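Side-chain contacts in KLLA0E08119p (Kluyveromyces lactis, PDB 3VA7), which probably carboxylates urea to urea-1-carboxylate with ATP, hydrogencarbonate and a biotin cofactor, this chain being the urea carboxylase part of a longer multifunctional enzyme: residues L1002-R1007 with L1113-E1118; F857-C862 with K919-K924. One frame throughout, in Å; residues are numbered along the deposited sequence.

Contact 1. Residues L1002-R1007 with L1113-E1118; sequences LDPRHR and LAWINE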
ATOM      1  N   LEU A1002      32.905   2.743   2.383  1.00 29.31           N
ATOM      2  CA  LEU A1002      33.826   2.505   3.501  1.00 30.59           C
ATOM      3  C   LEU A1002      35.242   2.767   3.038  1.00 31.58           C
ATOM      4  O   LEU A1002      36.097   3.142   3.835  1.00 31.16           O
ATOM      5  CB  LEU A1002      33.661   1.086   4.070  1.00 31.04           C
ATOM      6  CG  LEU A1002      32.411   0.966   4.981  1.00 31.58           C
ATOM      7  CD1 LEU A1002      32.022  -0.469   5.269  1.00 30.05           C
ATOM      8  CD2 LEU A1002      32.612   1.746   6.295  1.00 27.39           C
ATOM      9  N   ASP A1003      35.452   2.650   1.722  1.00 32.96           N
ATOM     10  CA  ASP A1003      36.721   2.999   1.094  1.00 34.24           C
ATOM     11  C   ASP A1003      36.732   4.483   0.722  1.00 34.52           C
ATOM     12  O   ASP A1003      35.930   4.904  -0.089  1.00 35.75           O
ATOM     13  CB  ASP A1003      36.961   2.104  -0.135  1.00 34.20           C
ATOM     14  CG  ASP A1003      38.413   2.165  -0.656  1.00 35.21           C
ATOM     15  OD1 ASP A1003      38.854   1.114  -1.223  1.00 37.40           O
ATOM     16  OD2 ASP A1003      39.100   3.231  -0.526  1.00 28.73           O
ATOM     17  N   PRO A1004      37.632   5.283   1.323  1.00 35.01           N
ATOM     18  CA  PRO A1004      37.649   6.722   1.026  1.00 35.24           C
ATOM     19  C   PRO A1004      37.935   7.067  -0.433  1.00 35.48           C
ATOM     20  O   PRO A1004      37.524   8.161  -0.903  1.00 35.82           O
ATOM     21  CB  PRO A1004      38.755   7.255   1.950  1.00 35.51           C
ATOM     22  CG  PRO A1004      38.694   6.306   3.119  1.00 34.74           C
ATOM     23  CD  PRO A1004      38.566   4.971   2.424  1.00 34.81           C
ATOM     24  N   ARG A1005      38.620   6.164  -1.132  1.00 34.82           N
ATOM     25  CA  ARG A1005      38.872   6.309  -2.586  1.00 34.89           C
ATOM     26  C   ARG A1005      37.600   6.009  -3.379  1.00 35.05           C
ATOM     27  O   ARG A1005      37.653   5.934  -4.611  1.00 36.16           O
ATOM     28  CB  ARG A1005      39.989   5.326  -3.055  1.00 34.38           C
ATOM     29  CG  ARG A1005      41.236   5.378  -2.179  1.00 34.92           C
ATOM     30  CD  ARG A1005      42.160   4.176  -2.314  1.00 35.53           C
ATOM     31  NE  ARG A1005      41.703   2.948  -1.650  1.00 40.29           N
ATOM     32  CZ  ARG A1005      42.472   1.853  -1.510  1.00 41.14           C
ATOM     33  NH1 ARG A1005      43.735   1.849  -1.982  1.00 42.18           N
ATOM     34  NH2 ARG A1005      42.002   0.756  -0.918  1.00 34.62           N
ATOM     35  N   HIS A1006      36.470   5.758  -2.703  1.00 33.39           N
ATOM     36  CA  HIS A1006      35.262   5.491  -3.448  1.00 31.28           C
ATOM     37  C   HIS A1006      34.347   6.659  -3.361  1.00 30.65           C
ATOM     38  O   HIS A1006      33.189   6.599  -3.773  1.00 30.27           O
ATOM     39  CB  HIS A1006      34.591   4.230  -2.978  1.00 31.56           C
ATOM     40  CG  HIS A1006      35.218   3.001  -3.528  1.00 32.33           C
ATOM     41  ND1 HIS A1006      35.060   1.758  -2.952  1.00 32.38           N
ATOM     42  CD2 HIS A1006      36.021   2.826  -4.602  1.00 32.12           C
ATOM     43  CE1 HIS A1006      35.731   0.869  -3.649  1.00 32.17           C
ATOM     44  NE2 HIS A1006      36.324   1.491  -4.657  1.00 33.24           N
ATOM     45  N   ARG A1007      34.878   7.754  -2.841  1.00 30.12           N
ATOM     46  CA  ARG A1007      34.033   8.884  -2.540  1.00 29.29           C
ATOM     47  C   ARG A1007      34.333   9.904  -3.565  1.00 29.30           C
ATOM     48  O   ARG A1007      35.420  10.444  -3.581  1.00 29.30           O
ATOM     49  CB  ARG A1007      34.264   9.414  -1.126  1.00 28.36           C
ATOM     50  CG  ARG A1007      34.020   8.368  -0.110  1.00 28.12           C
ATOM     51  CD  ARG A1007      34.503   8.741   1.256  1.00 24.90           C
ATOM     52  NE  ARG A1007      34.312   7.613   2.156  1.00 22.01           N
ATOM     53  CZ  ARG A1007      34.755   7.562   3.420  1.00 22.56           C
ATOM     54  NH1 ARG A1007      35.405   8.589   3.949  1.00 16.68           N
ATOM     55  NH2 ARG A1007      34.557   6.452   4.155  1.00 20.13           N
ATOM     56  N   LEU A1113      40.174   0.688  11.182  1.00 45.13           N
ATOM     57  CA  LEU A1113      41.280   1.674  11.297  1.00 47.47           C
ATOM     58  C   LEU A1113      42.613   1.072  10.901  1.00 48.38           C
ATOM     59  O   LEU A1113      43.504   1.799  10.516  1.00 48.68           O
ATOM     60  CB  LEU A1113      41.431   2.219  12.719  1.00 47.48           C
ATOM     61  CG  LEU A1113      40.496   3.342  13.158  1.00 48.35           C
ATOM     62  CD1 LEU A1113      40.813   3.592  14.631  1.00 48.03           C
ATOM     63  CD2 LEU A1113      40.640   4.640  12.311  1.00 45.19           C
ATOM     64  N   ALA A1114      42.723  -0.255  11.004  1.00 49.69           N
ATOM     65  CA  ALA A1114      43.920  -0.985  10.629  1.00 50.98           C
ATOM     66  C   ALA A1114      43.956  -1.148   9.110  1.00 52.07           C
ATOM     67  O   ALA A1114      45.036  -1.120   8.478  1.00 53.28           O
ATOM     68  CB  ALA A1114      43.970  -2.353  11.310  1.00 50.87           C
ATOM     69  N   TRP A1115      42.782  -1.325   8.523  1.00 51.94           N
ATOM     70  CA  TRP A1115      42.670  -1.343   7.084  1.00 51.35           C
ATOM     71  C   TRP A1115      43.035   0.017   6.489  1.00 51.27           C
ATOM     72  O   TRP A1115      43.683   0.065   5.451  1.00 51.19           O
ATOM     73  CB  TRP A1115      41.281  -1.757   6.697  1.00 51.07           C
ATOM     74  CG  TRP A1115      41.113  -1.897   5.274  1.00 52.30           C
ATOM     75  CD1 TRP A1115      41.360  -3.004   4.515  1.00 52.01           C
ATOM     76  CD2 TRP A1115      40.631  -0.897   4.394  1.00 53.02           C
ATOM     77  NE1 TRP A1115      41.053  -2.753   3.195  1.00 51.35           N
ATOM     78  CE2 TRP A1115      40.606  -1.461   3.091  1.00 53.41           C
ATOM     79  CE3 TRP A1115      40.207   0.427   4.573  1.00 53.20           C
ATOM     80  CZ2 TRP A1115      40.164  -0.739   1.961  1.00 53.53           C
ATOM     81  CZ3 TRP A1115      39.762   1.149   3.451  1.00 55.89           C
ATOM     82  CH2 TRP A1115      39.747   0.556   2.158  1.00 53.64           C
ATOM     83  N   ILE A1116      42.662   1.114   7.146  1.00 51.25           N
ATOM     84  CA  ILE A1116      43.055   2.423   6.639  1.00 51.78           C
ATOM     85  C   ILE A1116      44.553   2.495   6.614  1.00 53.10           C
ATOM     86  O   ILE A1116      45.110   2.957   5.638  1.00 53.05           O
ATOM     87  CB  ILE A1116      42.403   3.644   7.389  1.00 51.50           C
ATOM     88  CG1 ILE A1116      41.067   4.003   6.757  1.00 51.18           C
ATOM     89  CG2 ILE A1116      43.237   4.890   7.280  1.00 50.14           C
ATOM     90  CD1 ILE A1116      40.076   2.856   6.741  1.00 48.60           C
ATOM     91  N   ASN A1117      45.219   2.000   7.665  1.00 54.97           N
ATOM     92  CA  ASN A1117      46.688   1.994   7.665  1.00 56.25           C
ATOM     93  C   ASN A1117      47.367   1.267   6.497  1.00 56.43           C
ATOM     94  O   ASN A1117      48.084   1.913   5.738  1.00 56.55           O
ATOM     95  CB  ASN A1117      47.272   1.608   9.018  1.00 56.85           C
ATOM     96  CG  ASN A1117      47.676   2.823   9.808  1.00 59.63           C
ATOM     97  OD1 ASN A1117      48.806   3.326   9.678  1.00 59.91           O
ATOM     98  ND2 ASN A1117      46.732   3.345  10.610  1.00 62.19           N
ATOM     99  N   GLU A1118      47.119  -0.029   6.327  1.00 56.59           N
ATOM    100  CA  GLU A1118      47.686  -0.768   5.197  1.00 58.00           C
ATOM    101  C   GLU A1118      47.310  -0.191   3.798  1.00 57.96           C
ATOM    102  O   GLU A1118      47.423  -0.915   2.791  1.00 58.91           O
ATOM    103  CB  GLU A1118      47.243  -2.248   5.196  1.00 58.44           C
ATOM    104  CG  GLU A1118      46.934  -2.910   6.525  1.00 62.38           C
ATOM    105  CD  GLU A1118      46.103  -4.211   6.363  1.00 67.58           C
ATOM    106  OE1 GLU A1118      46.286  -5.144   7.188  1.00 70.03           O
ATOM    107  OE2 GLU A1118      45.263  -4.311   5.427  1.00 67.94           O
TER

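Contact 2. Residues F857-C862 with K919-K924; sequences FDLNIC and KNWNVK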
ATOM      1  N   PHE A 857      32.536  14.457   7.168  1.00 43.91           N
ATOM      2  CA  PHE A 857      32.127  13.161   7.563  1.00 40.33           C
ATOM      3  C   PHE A 857      33.300  12.590   8.325  1.00 40.09           C
ATOM      4  O   PHE A 857      34.461  12.908   8.012  1.00 41.07           O
ATOM      5  CB  PHE A 857      31.780  12.278   6.379  1.00 38.70           C
ATOM      6  CG  PHE A 857      31.764  10.842   6.718  1.00 34.06           C
ATOM      7  CD1 PHE A 857      30.666  10.281   7.336  1.00 28.97           C
ATOM      8  CD2 PHE A 857      32.884  10.045   6.466  1.00 33.71           C
ATOM      9  CE1 PHE A 857      30.649   8.939   7.670  1.00 30.45           C
ATOM     10  CE2 PHE A 857      32.904   8.677   6.825  1.00 31.27           C
ATOM     11  CZ  PHE A 857      31.787   8.119   7.441  1.00 31.10           C
ATOM     12  N   ASP A 858      32.963  11.741   9.302  1.00 38.00           N
ATOM     13  CA  ASP A 858      33.869  11.038  10.174  1.00 35.97           C
ATOM     14  C   ASP A 858      33.033   9.899  10.770  1.00 34.61           C
ATOM     15  O   ASP A 858      32.078  10.159  11.491  1.00 33.47           O
ATOM     16  CB  ASP A 858      34.366  12.012  11.263  1.00 36.45           C
ATOM     17  CG  ASP A 858      35.285  11.348  12.278  1.00 36.80           C
ATOM     18  OD1 ASP A 858      36.027  12.072  12.988  1.00 39.79           O
ATOM     19  OD2 ASP A 858      35.238  10.106  12.394  1.00 33.93           O
ATOM     20  N   LEU A 859      33.362   8.650  10.451  1.00 34.11           N
ATOM     21  CA  LEU A 859      32.648   7.507  11.023  1.00 34.40           C
ATOM     22  C   LEU A 859      32.458   7.546  12.543  1.00 34.78           C
ATOM     23  O   LEU A 859      31.422   7.079  13.035  1.00 35.23           O
ATOM     24  CB  LEU A 859      33.351   6.204  10.708  1.00 34.77           C
ATOM     25  CG  LEU A 859      32.728   5.163   9.779  1.00 35.80           C
ATOM     26  CD1 LEU A 859      33.560   3.913   9.818  1.00 34.88           C
ATOM     27  CD2 LEU A 859      31.308   4.856  10.137  1.00 33.22           C
ATOM     28  N   ASN A 860      33.442   8.068  13.293  1.00 33.80           N
ATOM     29  CA  ASN A 860      33.332   8.070  14.750  1.00 33.30           C
ATOM     30  C   ASN A 860      32.087   8.798  15.267  1.00 33.36           C
ATOM     31  O   ASN A 860      31.368   8.303  16.168  1.00 33.51           O
ATOM     32  CB  ASN A 860      34.593   8.623  15.387  1.00 33.08           C
ATOM     33  CG  ASN A 860      35.702   7.578  15.465  1.00 34.27           C
ATOM     34  OD1 ASN A 860      35.470   6.394  15.765  1.00 33.07           O
ATOM     35  ND2 ASN A 860      36.907   8.008  15.154  1.00 34.20           N
ATOM     36  N   ILE A 861      31.845   9.971  14.691  1.00 31.73           N
ATOM     37  CA  ILE A 861      30.647  10.731  14.926  1.00 30.71           C
ATOM     38  C   ILE A 861      29.328   9.904  14.742  1.00 30.68           C
ATOM     39  O   ILE A 861      28.324  10.128  15.432  1.00 32.01           O
ATOM     40  CB  ILE A 861      30.732  12.011  14.078  1.00 30.44           C
ATOM     41  CG1 ILE A 861      31.694  12.991  14.771  1.00 32.17           C
ATOM     42  CG2 ILE A 861      29.398  12.596  13.837  1.00 26.34           C
ATOM     43  CD1 ILE A 861      31.995  14.300  13.959  1.00 36.77           C
ATOM     44  N   CYS A 862      29.333   8.918  13.874  1.00 29.42           N
ATOM     45  CA  CYS A 862      28.155   8.096  13.704  1.00 29.27           C
ATOM     46  C   CYS A 862      27.989   7.235  14.910  1.00 29.58           C
ATOM     47  O   CYS A 862      26.870   7.000  15.354  1.00 30.38           O
ATOM     48  CB  CYS A 862      28.236   7.177  12.431  1.00 29.02           C
ATOM     49  SG  CYS A 862      28.545   8.126  10.930  1.00 28.96           S
ATOM     50  N   LYS A 919      38.273   4.737  20.156  1.00 46.06           N
ATOM     51  CA  LYS A 919      38.420   4.502  18.724  1.00 46.35           C
ATOM     52  C   LYS A 919      38.150   3.019  18.351  1.00 45.39           C
ATOM     53  O   LYS A 919      37.778   2.735  17.219  1.00 46.25           O
ATOM     54  CB  LYS A 919      39.761   5.078  18.201  1.00 46.62           C
ATOM     55  CG  LYS A 919      40.996   4.229  18.455  1.00 50.56           C
ATOM     56  CD  LYS A 919      42.305   5.039  18.452  1.00 56.82           C
ATOM     57  CE  LYS A 919      43.447   4.302  19.234  1.00 61.22           C
ATOM     58  NZ  LYS A 919      43.585   2.811  18.914  1.00 63.21           N
ATOM     59  N   ASN A 920      38.219   2.104  19.318  1.00 44.03           N
ATOM     60  CA  ASN A 920      38.053   0.668  19.012  1.00 42.69           C
ATOM     61  C   ASN A 920      36.672   0.065  19.056  1.00 41.35           C
ATOM     62  O   ASN A 920      36.551  -1.169  19.193  1.00 41.65           O
ATOM     63  CB  ASN A 920      38.992  -0.206  19.865  1.00 43.22           C
ATOM     64  CG  ASN A 920      40.465   0.205  19.738  1.00 43.92           C
ATOM     65  OD1 ASN A 920      40.812   1.191  19.065  1.00 46.15           O
ATOM     66  ND2 ASN A 920      41.320  -0.522  20.421  1.00 42.48           N
ATOM     67  N   TRP A 921      35.637   0.897  18.912  1.00 39.82           N
ATOM     68  CA  TRP A 921      34.243   0.442  19.067  1.00 37.58           C
ATOM     69  C   TRP A 921      33.804  -0.626  18.041  1.00 38.01           C
ATOM     70  O   TRP A 921      34.412  -0.755  16.976  1.00 38.56           O
ATOM     71  CB  TRP A 921      33.303   1.637  19.042  1.00 35.93           C
ATOM     72  CG  TRP A 921      33.426   2.543  17.825  1.00 33.23           C
ATOM     73  CD1 TRP A 921      34.224   3.667  17.696  1.00 28.68           C
ATOM     74  CD2 TRP A 921      32.692   2.439  16.592  1.00 27.36           C
ATOM     75  NE1 TRP A 921      34.037   4.240  16.464  1.00 24.99           N
ATOM     76  CE2 TRP A 921      33.108   3.512  15.764  1.00 25.27           C
ATOM     77  CE3 TRP A 921      31.749   1.531  16.102  1.00 27.74           C
ATOM     78  CZ2 TRP A 921      32.616   3.698  14.469  1.00 24.73           C
ATOM     79  CZ3 TRP A 921      31.243   1.716  14.804  1.00 25.68           C
ATOM     80  CH2 TRP A 921      31.676   2.806  14.012  1.00 26.19           C
ATOM     81  N   ASN A 922      32.766  -1.390  18.360  1.00 37.88           N
ATOM     82  CA  ASN A 922      32.119  -2.229  17.366  1.00 38.57           C
ATOM     83  C   ASN A 922      30.595  -2.186  17.418  1.00 38.65           C
ATOM     84  O   ASN A 922      30.039  -1.708  18.375  1.00 39.14           O
ATOM     85  CB  ASN A 922      32.625  -3.663  17.426  1.00 39.60           C
ATOM     86  CG  ASN A 922      32.511  -4.268  18.800  1.00 40.02           C
ATOM     87  OD1 ASN A 922      33.457  -4.194  19.570  1.00 40.95           O
ATOM     88  ND2 ASN A 922      31.359  -4.866  19.120  1.00 41.82           N
ATOM     89  N   VAL A 923      29.925  -2.640  16.357  1.00 38.72           N
ATOM     90  CA  VAL A 923      28.452  -2.623  16.258  1.00 38.25           C
ATOM     91  C   VAL A 923      27.998  -3.825  15.461  1.00 37.69           C
ATOM     92  O   VAL A 923      28.706  -4.298  14.593  1.00 38.01           O
ATOM     93  CB  VAL A 923      27.903  -1.366  15.502  1.00 38.36           C
ATOM     94  CG1 VAL A 923      27.786  -0.228  16.365  1.00 37.44           C
ATOM     95  CG2 VAL A 923      28.782  -1.004  14.327  1.00 38.82           C
ATOM     96  N   LYS A 924      26.819  -4.324  15.751  1.00 37.82           N
ATOM     97  CA  LYS A 924      26.202  -5.345  14.922  1.00 38.73           C
ATOM     98  C   LYS A 924      25.991  -4.686  13.565  1.00 38.48           C
ATOM     99  O   LYS A 924      25.585  -3.507  13.478  1.00 39.11           O
ATOM    100  CB  LYS A 924      24.861  -5.786  15.517  1.00 39.47           C
ATOM    101  CG  LYS A 924      24.924  -6.493  16.912  1.00 43.45           C
ATOM    102  CD  LYS A 924      24.394  -7.984  16.888  1.00 49.88           C
ATOM    103  CE  LYS A 924      22.856  -8.089  17.207  1.00 51.07           C
ATOM    104  NZ  LYS A 924      22.229  -9.414  16.779  1.00 55.75           N
TER

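Contact 1. Residues L1002-R1007 with L1113-E1118
A van der Waals contact joins Trp1115 of helix 1109-1117 to the loop after strand 997-1001, at a partly buried spot. Trp1115 sets the edge of its benzene ring against Asp1003 and Pro1004, with NH2 of Arg1005 also close by. CG of Trp1115 lies anti to the backbone N (chi1 -176°), which carries the ring off the helix toward the loop. Its CH2 stands 3.5 Å from CG of Asp1003, which lies close to the ring plane. The carboxylate is turned nearly square to the indole, with the two planes 86° apart. CD of Pro1004 meets the same rim 4.1 Å from CZ3 of Trp1115.

The carboxylate is held from within its own loop. OD2 of Asp1003 accepts from the backbone N of Arg1005 at 3.0 Å, which makes an Asx turn at the start of the short 3-10 segment 1004-1005. Arg1005 bends back at chi3 and grips Asp1003 side-on. Its NE reaches OD2 of Asp1003 at 2.8 Å on the syn lone pair, in a nearly straight bond (169°). The second bond, from NH2 of Arg1005 to OD1 of Asp1003, is longer at 3.2 Å and more bent. That NH2 also lies 3.7 Å from CZ2 of Trp1115. NH1 of Arg1005 is hydrogen-bonded to Ser1122, and Tyr1112 of the same helix as Trp1115 is hydrogen-bonded to Leu1002 O.

Contact 2. Residues F857-C862 with K919-K924
Lys919 and Trp921 approach the start of helix 859-875 from the loop before strand 922-934, and Trp921 carries the contact. The backbone of Lys919 comes nearest Asn860, with the CA atoms 7.4 Å apart. NZ of Lys919 is hydrogen-bonded to OD1 of Asn920 at 3.2 Å. At Trp921, CG sits between the backbone N and the carbonyl carbon (chi1 55°), and the indole is set with its NE1 edge at the helix start. NE1 of Trp921 donates to OD1 of Asn860 at 2.7 Å. The bond is almost straight (171°) and lies in both the ring plane and the carbonyl plane, although the amide is turned 68° from the ring. Further round the indole, CZ2 of Trp921 is 3.9 Å from the backbone O of Leu859, and its CH2 lies 4.4 Å from CD2 of Leu859. A phenylalanine here would probably leave the Asn860 oxygen without its indole donor and the amide freer to turn. Asp858 N-caps the helix, its OD2 accepting from N of Asn860 at 2.9 Å. Trp921 stacks with Tyr863 of helix 859-875 and His1109 of helix 1109-1117, while Leu859 packs on Phe1107 of strand 1101-1108 and Met985 of strand 984-989.

Overall arrangement
The two contacts lie with centres about 14 Å apart. Both segments of contact 2 and segment 1002-1007 of contact 1 belong to the carboxyltransferase C and D region. Contact 2 closes before contact 1 opens along the chain. Helix 1109-1117 supplies Trp1115 to contact 1 and begins beside contact 2. Segment 919-924 runs into strand 922-934 and segment 1002-1007 follows strand 997-1001; both strands belong to the same mixed sheet. The contacts also touch directly, through Arg1007 with Phe857, Leu1113 with Lys919, and Leu1002 with Leu859. Contact 1 ties helix 1109-1117 to its loop, and contact 2 ties helix 859-875 to the lead-in of strand 922-934. None of their residues lines the observed urea or biotin pockets.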